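Local coordinates for NtrC family transcriptional regulator (Clostridium acetobutylicum ATCC 824, PDB 2Q5C), which probably acts as a transcriptional regulator that binds DNA and ATP, and is represented here by its N-terminal domain of the propionate catabolism activator family, at residues A[37-42]-A[60-65]; A[4-10]-A[51-57]; A[13-19]-A[167-173]; A[99-105]-A[120-126]. All blocks are in the same frame, centred on the assembly; numbering follows the deposited sequence. Where two conformers were deposited one is given.

Contact 1 (A[37-42]-A[60-65]); sequences SLTRAS and ATSDYI. With SO4 (sulfate ion), chain E.
Leu38 and Thr61 meet where two helices of an alpha/beta lobe start side by side, each just past the C-terminal end of a parallel strand. The helical segments 38-42 and 60-65 cross at -44°, with their axes 8.2 Å apart. One polar bond joins them. Leu38 N gives its hydrogen almost straight to Thr61 OG1, at 2.9 Å and 169°. With chi1 at -68°, Thr61 holds OG1 beside its own backbone N and swings CG2 to the other side. That methyl presses on Ala41 CB at 3.5 Å, a tight fit for two carbons. Leu38 CD2 meets Ala60 CB at 3.6 Å.

Tyr64 lies alongside the start of the first helix. Leu38 CA sits 4.1 Å above one face of its ring, toward the rim. Thr39 OG1 comes in obliquely at 3.4 Å from Tyr64 CE2. The phenol gives a 2.6 Å hydrogen bond from Tyr64 OH to O4 of a sulfate, probably from the crystallisation liquor. Glu128 bonds to both hydroxyls, through its carboxylate to Thr39 OG1 and through its backbone N to Tyr64 OH, so the ring is held at its far end as well. Toward the sheet, Ala41 and Ile65 touch Ile10 of strand 6-11, and Ile65 also touches strand 54-58. Ala60 touches Tyr102 of strand 96-102, in the second sheet.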
# COMPACT_ATOMS: atom_id res chain seq x y z
N SER A 37 3.77 -4.01 7.52
CA SER A 37 2.64 -4.34 6.64
C SER A 37 1.86 -5.55 7.16
O SER A 37 2.35 -6.31 8.02
CB SER A 37 3.13 -4.66 5.21
OG SER A 37 3.84 -5.89 5.21
N LEU A 38 0.66 -5.71 6.62
CA LEU A 38 -0.13 -6.93 6.78
C LEU A 38 -0.30 -7.37 8.23
O LEU A 38 -0.65 -6.53 9.08
CB LEU A 38 0.43 -8.03 5.88
CG LEU A 38 0.54 -7.64 4.40
CD1 LEU A 38 1.10 -8.81 3.59
CD2 LEU A 38 -0.76 -7.16 3.80
N THR A 39 -0.09 -8.64 8.56
CA THR A 39 -0.36 -9.10 9.94
C THR A 39 0.50 -8.36 10.97
O THR A 39 0.00 -7.93 12.02
CB THR A 39 -0.22 -10.63 10.07
OG1 THR A 39 -1.17 -11.23 9.20
CG2 THR A 39 -0.47 -11.08 11.52
N ARG A 40 1.78 -8.17 10.69
CA ARG A 40 2.64 -7.46 11.63
C ARG A 40 2.14 -6.02 11.86
O ARG A 40 2.16 -5.53 13.00
CB ARG A 40 4.07 -7.46 11.10
CG ARG A 40 5.00 -6.70 11.97
CD ARG A 40 6.44 -7.09 11.70
NE ARG A 40 7.32 -6.26 12.51
CZ ARG A 40 7.75 -5.06 12.14
NH1 ARG A 40 7.39 -4.56 10.96
NH2 ARG A 40 8.54 -4.36 12.94
N ALA A 41 1.69 -5.34 10.79
CA ALA A 41 1.08 -4.02 10.93
C ALA A 41 -0.15 -4.04 11.80
O ALA A 41 -0.34 -3.12 12.59
CB ALA A 41 0.76 -3.42 9.56
N SER A 42 -0.96 -5.10 11.70
CA SER A 42 -2.18 -5.18 12.52
C SER A 42 -1.82 -5.35 14.01
O SER A 42 -2.50 -4.78 14.86
CB SER A 42 -3.10 -6.29 12.01
OG SER A 42 -2.64 -7.57 12.34
N ALA A 60 -3.71 -3.61 1.17
CA ALA A 60 -4.01 -4.80 1.93
C ALA A 60 -3.80 -4.58 3.44
O ALA A 60 -4.57 -5.09 4.28
CB ALA A 60 -3.19 -5.97 1.44
N THR A 61 -2.74 -3.85 3.78
CA THR A 61 -2.48 -3.57 5.19
C THR A 61 -3.68 -2.92 5.86
O THR A 61 -4.02 -3.26 7.00
CB THR A 61 -1.22 -2.72 5.32
OG1 THR A 61 -0.11 -3.53 4.92
CG2 THR A 61 -0.98 -2.28 6.77
N SER A 62 -4.35 -2.02 5.15
CA SER A 62 -5.49 -1.31 5.73
C SER A 62 -6.64 -2.28 6.06
O SER A 62 -7.37 -2.06 7.03
CB SER A 62 -5.92 -0.14 4.84
OG SER A 62 -6.55 -0.56 3.66
N ASP A 63 -6.78 -3.34 5.26
CA ASP A 63 -7.79 -4.36 5.51
C ASP A 63 -7.46 -5.14 6.79
O ASP A 63 -8.33 -5.39 7.64
CB ASP A 63 -7.85 -5.29 4.30
CG ASP A 63 -9.04 -6.22 4.32
OD1 ASP A 63 -10.12 -5.82 4.81
OD2 ASP A 63 -8.89 -7.34 3.82
N TYR A 64 -6.19 -5.53 6.95
CA TYR A 64 -5.74 -6.21 8.17
C TYR A 64 -5.95 -5.35 9.41
O TYR A 64 -6.37 -5.83 10.46
CB TYR A 64 -4.27 -6.62 8.02
CG TYR A 64 -4.10 -7.92 7.25
CD1 TYR A 64 -4.12 -7.94 5.87
CD2 TYR A 64 -3.96 -9.12 7.94
CE1 TYR A 64 -4.02 -9.16 5.17
CE2 TYR A 64 -3.84 -10.33 7.26
CZ TYR A 64 -3.85 -10.32 5.88
OH TYR A 64 -3.76 -11.53 5.24
N ILE A 65 -5.66 -4.06 9.27
CA ILE A 65 -5.85 -3.15 10.40
C ILE A 65 -7.32 -2.93 10.71
O ILE A 65 -7.71 -3.00 11.88
CB ILE A 65 -5.11 -1.83 10.14
CG1 ILE A 65 -3.61 -2.10 10.19
CG2 ILE A 65 -5.47 -0.75 11.19
CD1 ILE A 65 -2.72 -0.93 9.78
S SO4 E . -3.58 -14.57 6.82
O1 SO4 E . -4.26 -15.86 6.94
O2 SO4 E . -2.77 -14.28 8.00
O3 SO4 E . -2.72 -14.67 5.65
O4 SO4 E . -4.59 -13.53 6.67

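Contact 2 (A[4-10]-A[51-57]); sequences SLKIALI and EVDAIIS
The flat carboxylate of Asp53 meets Lys6 N at OD2 and has a water near OD1. It lies at the start of the parallel pairing of strands 6-11 and 54-58. These are the two inner strands of a four-stranded parallel sheet of order 2-1-3-4, one of two such alpha/beta lobes in the chain. OD2 accepts from Lys6 N at 2.8 Å through its anti lone pair, the one turned away from OD1. The water is within hydrogen-bonding reach of both Asp53 OD1 and Ser4 O. The Leu5 side chain crosses that of Asp53 at about a right angle, its CD2 4.0 Å from Asp53 OD2. The second flat group is the peptide of Glu51. Lys6 NZ approaches Glu51 O in the carbonyl plane at 2.9 Å, and a bend at chi3 (64°) turns the lysine chain back to reach it.

Ile7 pairs with Ala54, Ala8 with Ile55 and Leu9 with Ile56. Asp53 N donates to Lys6 O, and Ala54 N adds a weak bond to the same oxygen. One face of the sheet carries Ile7, Leu9 and Ile56, whose side chains pack on Phe20 of helix 14-27. Ile56 spans both partners there: CD1 meets Ile7 CG2, and CG2 meets Leu9 CD1, each at 3.8 Å. On the face with Ala8 and Ile55, helix 59-66 supplies Ile65. At the C-terminal end of the pairing, Ile10 N donates to Ile56 O at 3.0 Å, 165° at the hydrogen.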
# COMPACT_ATOMS: atom_id res chain seq x y z
N SER A 4 -4.94 17.23 22.16
CA SER A 4 -4.07 16.95 21.02
C SER A 4 -4.57 15.74 20.25
O SER A 4 -4.96 14.73 20.84
CB SER A 4 -2.68 16.59 21.51
OG SER A 4 -2.11 17.59 22.31
N LEU A 5 -4.57 15.85 18.93
CA LEU A 5 -4.88 14.68 18.10
C LEU A 5 -3.62 13.92 17.75
O LEU A 5 -2.57 14.51 17.53
CB LEU A 5 -5.60 15.11 16.82
CG LEU A 5 -6.93 15.85 17.04
CD1 LEU A 5 -7.56 16.30 15.72
CD2 LEU A 5 -7.90 15.00 17.85
N LYS A 6 -3.77 12.61 17.69
CA LYS A 6 -2.64 11.71 17.39
C LYS A 6 -3.05 10.77 16.28
O LYS A 6 -4.09 10.10 16.37
CB LYS A 6 -2.28 10.90 18.62
CG LYS A 6 -1.88 11.77 19.83
CD LYS A 6 -1.51 10.92 21.05
CE LYS A 6 -0.29 10.05 20.82
NZ LYS A 6 0.02 9.28 22.08
N ILE A 7 -2.27 10.74 15.21
CA ILE A 7 -2.56 9.87 14.07
C ILE A 7 -1.33 9.08 13.73
O ILE A 7 -0.23 9.65 13.55
CB ILE A 7 -3.05 10.64 12.83
CG1 ILE A 7 -4.21 11.57 13.19
CG2 ILE A 7 -3.43 9.67 11.69
CD1 ILE A 7 -4.69 12.40 12.01
N ALA A 8 -1.50 7.77 13.62
CA ALA A 8 -0.43 6.86 13.20
C ALA A 8 -0.51 6.53 11.74
O ALA A 8 -1.57 6.18 11.24
CB ALA A 8 -0.45 5.57 13.99
N LEU A 9 0.62 6.61 11.04
CA LEU A 9 0.77 6.08 9.68
C LEU A 9 1.59 4.83 9.76
O LEU A 9 2.70 4.86 10.31
CB LEU A 9 1.45 7.12 8.76
CG LEU A 9 1.83 6.54 7.39
CD1 LEU A 9 0.59 6.27 6.56
CD2 LEU A 9 2.69 7.56 6.66
N ILE A 10 1.08 3.72 9.23
CA ILE A 10 1.80 2.44 9.24
C ILE A 10 1.99 2.07 7.77
O ILE A 10 1.01 1.90 7.04
CB ILE A 10 1.04 1.34 10.01
CG1 ILE A 10 0.74 1.84 11.43
CG2 ILE A 10 1.88 0.04 9.99
CD1 ILE A 10 -0.08 0.85 12.30
N GLU A 51 -3.86 4.55 22.28
CA GLU A 51 -2.95 5.71 22.39
C GLU A 51 -3.03 6.72 21.25
O GLU A 51 -2.34 7.74 21.28
CB GLU A 51 -1.50 5.25 22.49
CG GLU A 51 -1.20 4.26 23.60
CD GLU A 51 0.22 3.72 23.55
OE1 GLU A 51 1.02 4.09 22.65
OE2 GLU A 51 0.55 2.90 24.43
N VAL A 52 -3.82 6.43 20.22
CA VAL A 52 -3.97 7.33 19.08
C VAL A 52 -5.44 7.48 18.71
O VAL A 52 -6.28 6.64 19.11
CB VAL A 52 -3.16 6.87 17.82
CG1 VAL A 52 -1.69 6.68 18.20
CG2 VAL A 52 -3.72 5.58 17.23
N ASP A 53 -5.74 8.53 17.94
CA ASP A 53 -7.14 8.82 17.52
C ASP A 53 -7.52 8.13 16.21
O ASP A 53 -8.69 7.89 15.95
CB ASP A 53 -7.35 10.32 17.39
CG ASP A 53 -7.17 11.03 18.70
OD1 ASP A 53 -8.10 10.95 19.52
OD2 ASP A 53 -6.11 11.63 18.94
N ALA A 54 -6.55 7.84 15.37
CA ALA A 54 -6.83 7.19 14.09
C ALA A 54 -5.55 6.58 13.55
O ALA A 54 -4.46 6.99 13.94
CB ALA A 54 -7.36 8.20 13.08
N ILE A 55 -5.70 5.62 12.64
CA ILE A 55 -4.60 4.96 11.94
C ILE A 55 -4.83 5.13 10.45
O ILE A 55 -5.97 5.02 9.98
CB ILE A 55 -4.49 3.52 12.31
CG1 ILE A 55 -4.14 3.44 13.81
CG2 ILE A 55 -3.37 2.81 11.50
CD1 ILE A 55 -4.38 2.10 14.43
N ILE A 56 -3.76 5.45 9.70
CA ILE A 56 -3.74 5.52 8.24
C ILE A 56 -2.80 4.45 7.73
O ILE A 56 -1.69 4.24 8.27
CB ILE A 56 -3.30 6.92 7.73
CG1 ILE A 56 -4.26 8.03 8.19
CG2 ILE A 56 -3.13 6.88 6.22
CD1 ILE A 56 -3.77 9.43 7.91
N SER A 57 -3.20 3.75 6.67
CA SER A 57 -2.37 2.71 6.05
C SER A 57 -2.84 2.57 4.62
O SER A 57 -3.71 3.31 4.20
CB SER A 57 -2.37 1.41 6.84
OG SER A 57 -3.68 0.86 6.83
O HOH W 1 -7.39 13.43 21.27

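Contact 3 (A[13-19]-A[167-173]); sequences NENLLNL and NSGEESL
Asn13 caps the N-terminus of helix 14-27 and meets Asn167 where the chain returns from the second sheet to the first lobe. The cap bond runs from Leu16 N to Asn13 OD1 at 3.2 Å, in the carbonyl plane and on a lone pair. This fixes the amide, whose other end, ND2, gives a weak, bent bond to Asn167 OD1 (3.0 Å, 123°). The two amide planes are nearly perpendicular, 79° apart.

Gly169 is the N-cap residue of helix 170-187. Next to it, Leu16 fills the middle of the contact. Its CD1 rests on Ser168 CB at 3.7 Å, and its CD2 touches Leu173 CD2 at 3.9 Å. The Leu19 and Leu173 side chains run antiparallel, with their CD2 methyls 4.0 Å apart. Leu19 CG is placed anti to its own N (chi1 175°), and its CD2 lies against Glu170 CB at 3.8 Å. The carboxylate of Glu170 pairs with Arg174. Ile76 of strand 73-76 touches Leu16, Ser168 and Leu173.

A water bridges Asn15 ND2 and Ser168 O. The weak Asn13-Asn167 bond is the one direct hydrogen bond between the segments; the three leucines account for most of the buried surface. Ser168 N, buried with no polar partner in the model, is a likely cost of this packing.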
# COMPACT_ATOMS: atom_id res chain seq x y z
N ASN A 13 6.54 2.55 2.99
CA ASN A 13 6.95 3.50 1.96
C ASN A 13 7.71 4.64 2.64
O ASN A 13 7.12 5.45 3.35
CB ASN A 13 5.71 4.02 1.24
CG ASN A 13 6.03 4.70 -0.05
OD1 ASN A 13 6.43 5.86 -0.05
ND2 ASN A 13 5.87 3.98 -1.17
N GLU A 14 9.02 4.69 2.43
CA GLU A 14 9.87 5.69 3.08
C GLU A 14 9.47 7.11 2.75
O GLU A 14 9.55 8.00 3.60
CB GLU A 14 11.35 5.45 2.77
CG GLU A 14 11.88 4.11 3.28
CD GLU A 14 11.75 3.91 4.80
OE1 GLU A 14 12.02 4.87 5.56
OE2 GLU A 14 11.40 2.79 5.24
N ASN A 15 9.02 7.35 1.52
CA ASN A 15 8.65 8.71 1.13
C ASN A 15 7.43 9.19 1.91
O ASN A 15 7.41 10.33 2.40
CB ASN A 15 8.39 8.79 -0.37
CG ASN A 15 9.68 8.84 -1.17
OD1 ASN A 15 10.78 8.93 -0.62
ND2 ASN A 15 9.54 8.78 -2.50
N LEU A 16 6.44 8.31 2.05
CA LEU A 16 5.26 8.62 2.85
C LEU A 16 5.62 8.81 4.29
O LEU A 16 5.13 9.74 4.92
CB LEU A 16 4.16 7.56 2.76
CG LEU A 16 3.40 7.34 1.45
CD1 LEU A 16 2.34 6.27 1.64
CD2 LEU A 16 2.77 8.64 1.01
N LEU A 17 6.47 7.93 4.82
CA LEU A 17 6.84 8.01 6.23
C LEU A 17 7.57 9.30 6.54
O LEU A 17 7.35 9.88 7.58
CB LEU A 17 7.67 6.80 6.68
CG LEU A 17 6.91 5.45 6.63
CD1 LEU A 17 7.87 4.25 6.67
CD2 LEU A 17 5.88 5.35 7.76
N ASN A 18 8.42 9.77 5.62
CA ASN A 18 9.12 11.02 5.87
C ASN A 18 8.27 12.27 5.63
O ASN A 18 8.49 13.32 6.24
CB ASN A 18 10.41 11.11 5.06
CG ASN A 18 11.40 10.02 5.41
OD1 ASN A 18 12.02 9.43 4.53
ND2 ASN A 18 11.57 9.77 6.71
N LEU A 19 7.29 12.17 4.74
CA LEU A 19 6.39 13.28 4.49
C LEU A 19 5.39 13.50 5.66
O LEU A 19 5.01 14.63 5.98
CB LEU A 19 5.62 13.02 3.20
CG LEU A 19 4.52 14.02 2.82
CD1 LEU A 19 5.10 15.45 2.63
CD2 LEU A 19 3.84 13.55 1.54
N ASN A 167 3.84 2.89 -5.74
CA ASN A 167 3.96 3.87 -4.65
C ASN A 167 2.71 4.70 -4.51
O ASN A 167 1.76 4.54 -5.26
CB ASN A 167 5.19 4.75 -4.91
CG ASN A 167 6.50 3.96 -4.83
OD1 ASN A 167 6.67 3.10 -3.95
ND2 ASN A 167 7.40 4.20 -5.79
N SER A 168 2.74 5.57 -3.53
CA SER A 168 1.68 6.51 -3.26
C SER A 168 2.35 7.85 -3.24
O SER A 168 3.58 7.96 -3.10
CB SER A 168 1.09 6.23 -1.89
OG SER A 168 0.01 7.11 -1.69
N GLY A 169 1.55 8.88 -3.32
CA GLY A 169 2.11 10.22 -3.36
C GLY A 169 1.51 11.16 -2.35
O GLY A 169 0.68 10.77 -1.50
N GLU A 170 1.93 12.40 -2.44
CA GLU A 170 1.51 13.44 -1.52
C GLU A 170 0.01 13.69 -1.52
O GLU A 170 -0.60 13.81 -0.45
CB GLU A 170 2.29 14.74 -1.76
CG GLU A 170 1.76 15.91 -0.95
CD GLU A 170 2.69 17.09 -0.95
OE1 GLU A 170 3.81 16.95 -1.48
OE2 GLU A 170 2.28 18.14 -0.39
N GLU A 171 -0.59 13.79 -2.69
CA GLU A 171 -2.00 14.12 -2.71
C GLU A 171 -2.83 13.02 -2.04
O GLU A 171 -3.75 13.31 -1.28
CB GLU A 171 -2.46 14.39 -4.14
CG GLU A 171 -3.90 14.85 -4.26
CD GLU A 171 -4.21 16.19 -3.57
OE1 GLU A 171 -3.29 17.01 -3.30
OE2 GLU A 171 -5.42 16.42 -3.33
N SER A 172 -2.48 11.76 -2.29
CA SER A 172 -3.18 10.63 -1.66
C SER A 172 -3.05 10.69 -0.12
O SER A 172 -4.02 10.43 0.63
CB SER A 172 -2.60 9.31 -2.20
OG SER A 172 -2.98 9.11 -3.56
N LEU A 173 -1.87 11.04 0.37
CA LEU A 173 -1.67 11.10 1.81
C LEU A 173 -2.41 12.30 2.41
O LEU A 173 -3.03 12.15 3.46
CB LEU A 173 -0.18 11.15 2.14
CG LEU A 173 0.16 11.16 3.64
CD1 LEU A 173 -0.48 9.96 4.37
CD2 LEU A 173 1.67 11.15 3.83
O HOH W 2 6.70 8.58 -3.84

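Contact 4 (A[99-105]-A[120-126]); sequences LIAYKHS and IKEFLFS
Tyr102 turns the edge of its ring to the face of Phe125, a T-shaped pair with centroids 5.3 Å apart and planes at 60°. Tyr102 CD1 stands 3.7 Å above the Phe125 plane, toward the rim. Phe125 takes the crowded position between its N and carbonyl carbon (chi1 76°), which folds its ring back over the neighbouring strand. There Phe125 CD2 also meets Ile100 CG2 at 3.7 Å. With CG anti to N (chi1 -174°), the Tyr102 ring runs out beside Phe125 O and Ser126 O. Lys103 CG lies over the centre of one face of the Tyr102 ring, 3.8 Å above its plane. Asp63 of helix 59-66 binds both Tyr102 OH and Lys103 NZ.

The two strands are the parallel pair of a beta-alpha-beta unit: strand 96-102, helix 109-116, strand 119-125. The second is an outermost strand of its sheet. Leu134 of helix 131-140 covers the face with Ile100, Phe123 and Phe125. Backbone bonds alternate along the pair, from Leu99 N to Lys121 O up to Lys103 N to Phe125 O.

On the face with Ala101, Leu124 CD2 touches Ala101 CB at 3.8 Å. Leu124 CD1 meets Lys103 O at 3.4 Å. Glu122 extends beyond CG to Ser105, whose OG donates a weak bond to Glu122 OE1 at 2.9 Å.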
# COMPACT_ATOMS: atom_id res chain seq x y z
N LEU A 99 1.36 -8.26 -12.87
CA LEU A 99 0.79 -7.21 -12.01
C LEU A 99 -0.01 -7.93 -10.95
O LEU A 99 -0.97 -8.65 -11.27
CB LEU A 99 -0.10 -6.33 -12.86
CG LEU A 99 -0.83 -5.19 -12.13
CD1 LEU A 99 0.17 -4.21 -11.53
CD2 LEU A 99 -1.70 -4.51 -13.16
N ILE A 100 0.37 -7.73 -9.69
CA ILE A 100 -0.25 -8.46 -8.60
C ILE A 100 -1.06 -7.49 -7.75
O ILE A 100 -0.52 -6.50 -7.24
CB ILE A 100 0.78 -9.24 -7.74
CG1 ILE A 100 1.50 -10.28 -8.63
CG2 ILE A 100 0.09 -9.91 -6.53
CD1 ILE A 100 2.53 -11.13 -7.95
N ALA A 101 -2.35 -7.75 -7.64
CA ALA A 101 -3.22 -6.85 -6.88
C ALA A 101 -3.93 -7.59 -5.76
O ALA A 101 -4.18 -8.79 -5.86
CB ALA A 101 -4.23 -6.20 -7.77
N TYR A 102 -4.27 -6.85 -4.71
CA TYR A 102 -5.05 -7.38 -3.59
C TYR A 102 -6.53 -7.36 -3.92
O TYR A 102 -7.09 -6.29 -4.15
CB TYR A 102 -4.83 -6.51 -2.36
CG TYR A 102 -5.47 -7.03 -1.08
CD1 TYR A 102 -5.11 -8.26 -0.57
CD2 TYR A 102 -6.41 -6.26 -0.37
CE1 TYR A 102 -5.65 -8.74 0.61
CE2 TYR A 102 -6.98 -6.76 0.82
CZ TYR A 102 -6.58 -8.00 1.29
OH TYR A 102 -7.05 -8.57 2.47
N LYS A 103 -7.14 -8.55 -3.94
CA LYS A 103 -8.59 -8.77 -4.15
C LYS A 103 -9.15 -8.39 -5.52
O LYS A 103 -9.81 -9.22 -6.16
CB LYS A 103 -9.43 -8.20 -2.99
CG LYS A 103 -9.16 -8.91 -1.68
CD LYS A 103 -10.07 -8.49 -0.53
CE LYS A 103 -9.75 -9.31 0.72
NZ LYS A 103 -10.55 -8.93 1.94
N HIS A 104 -8.89 -7.16 -5.96
CA HIS A 104 -9.50 -6.63 -7.18
C HIS A 104 -8.49 -5.79 -7.98
O HIS A 104 -7.60 -5.13 -7.40
CB HIS A 104 -10.74 -5.77 -6.83
CG HIS A 104 -11.80 -6.50 -6.05
ND1 HIS A 104 -12.51 -7.56 -6.57
CD2 HIS A 104 -12.27 -6.31 -4.80
CE1 HIS A 104 -13.37 -7.99 -5.67
NE2 HIS A 104 -13.25 -7.25 -4.58
N SER A 105 -8.64 -5.79 -9.29
CA SER A 105 -7.86 -4.90 -10.16
C SER A 105 -8.10 -3.43 -9.81
O SER A 105 -9.21 -3.04 -9.47
CB SER A 105 -8.28 -5.10 -11.62
OG SER A 105 -8.27 -6.48 -11.95
N ILE A 120 0.93 -7.94 -19.88
CA ILE A 120 0.69 -8.04 -18.45
C ILE A 120 -0.13 -9.27 -18.16
O ILE A 120 -1.18 -9.49 -18.80
CB ILE A 120 -0.07 -6.79 -17.95
CG1 ILE A 120 0.85 -5.57 -17.99
CG2 ILE A 120 -0.59 -6.97 -16.52
CD1 ILE A 120 0.16 -4.29 -17.83
N LYS A 121 0.34 -10.08 -17.22
CA LYS A 121 -0.48 -11.14 -16.64
C LYS A 121 -0.86 -10.67 -15.25
O LYS A 121 -0.01 -10.33 -14.45
CB LYS A 121 0.26 -12.47 -16.58
CG LYS A 121 -0.63 -13.63 -16.16
CD LYS A 121 -0.12 -14.97 -16.72
CE LYS A 121 -1.10 -16.13 -16.47
NZ LYS A 121 -2.50 -15.85 -16.92
N GLU A 122 -2.16 -10.64 -14.98
CA GLU A 122 -2.67 -10.17 -13.70
C GLU A 122 -2.90 -11.34 -12.76
O GLU A 122 -3.43 -12.39 -13.17
CB GLU A 122 -3.96 -9.41 -13.96
CG GLU A 122 -4.64 -8.89 -12.69
CD GLU A 122 -5.98 -8.26 -13.00
OE1 GLU A 122 -6.00 -7.15 -13.59
OE2 GLU A 122 -7.02 -8.89 -12.70
N PHE A 123 -2.47 -11.17 -11.52
CA PHE A 123 -2.68 -12.16 -10.47
C PHE A 123 -3.32 -11.45 -9.30
O PHE A 123 -2.92 -10.34 -8.96
CB PHE A 123 -1.34 -12.75 -9.99
CG PHE A 123 -0.52 -13.43 -11.09
CD1 PHE A 123 -0.47 -14.81 -11.18
CD2 PHE A 123 0.22 -12.67 -11.99
CE1 PHE A 123 0.32 -15.44 -12.17
CE2 PHE A 123 1.00 -13.28 -12.98
CZ PHE A 123 1.04 -14.67 -13.07
N LEU A 124 -4.32 -12.08 -8.69
CA LEU A 124 -4.99 -11.52 -7.51
C LEU A 124 -4.69 -12.34 -6.27
O LEU A 124 -4.56 -13.56 -6.35
CB LEU A 124 -6.50 -11.43 -7.74
CG LEU A 124 -6.99 -10.56 -8.91
CD1 LEU A 124 -8.51 -10.60 -9.03
CD2 LEU A 124 -6.50 -9.11 -8.79
N PHE A 125 -4.55 -11.69 -5.11
CA PHE A 125 -4.36 -12.39 -3.84
C PHE A 125 -5.30 -11.79 -2.82
O PHE A 125 -5.70 -10.63 -2.94
CB PHE A 125 -2.89 -12.42 -3.36
CG PHE A 125 -2.39 -11.11 -2.76
CD1 PHE A 125 -2.20 -10.97 -1.39
CD2 PHE A 125 -2.08 -10.03 -3.59
CE1 PHE A 125 -1.72 -9.77 -0.84
CE2 PHE A 125 -1.61 -8.81 -3.03
CZ PHE A 125 -1.44 -8.68 -1.68
N SER A 126 -5.71 -12.61 -1.85
CA SER A 126 -6.67 -12.18 -0.83
C SER A 126 -6.16 -12.27 0.59
O SER A 126 -6.85 -11.84 1.52
CB SER A 126 -7.98 -12.97 -0.95
OG SER A 126 -8.70 -12.53 -2.08

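How the contacts relate
From the N terminus, strand 6-11 enters first and pairs with strand 54-58, closing contact 2 around strand 30-35 and its flanking helices. Contact 3 starts just after this strand and closes only at 167-173, so its loop takes in nearly the whole chain. It brings the C-terminal helix 170-187, reached after the second sheet, back against helix 14-27 of the first lobe. Contacts 1 and 4 nest inside it, in series. Contact 2 crosses both contact 1 and contact 3; helix 59-66 and helix 14-27 cover different faces of its sheet. Contact 4 belongs to the second sheet. The start of helix 59-66 meets the end of strand 96-102 across the lobes, joining contacts 1 and 4.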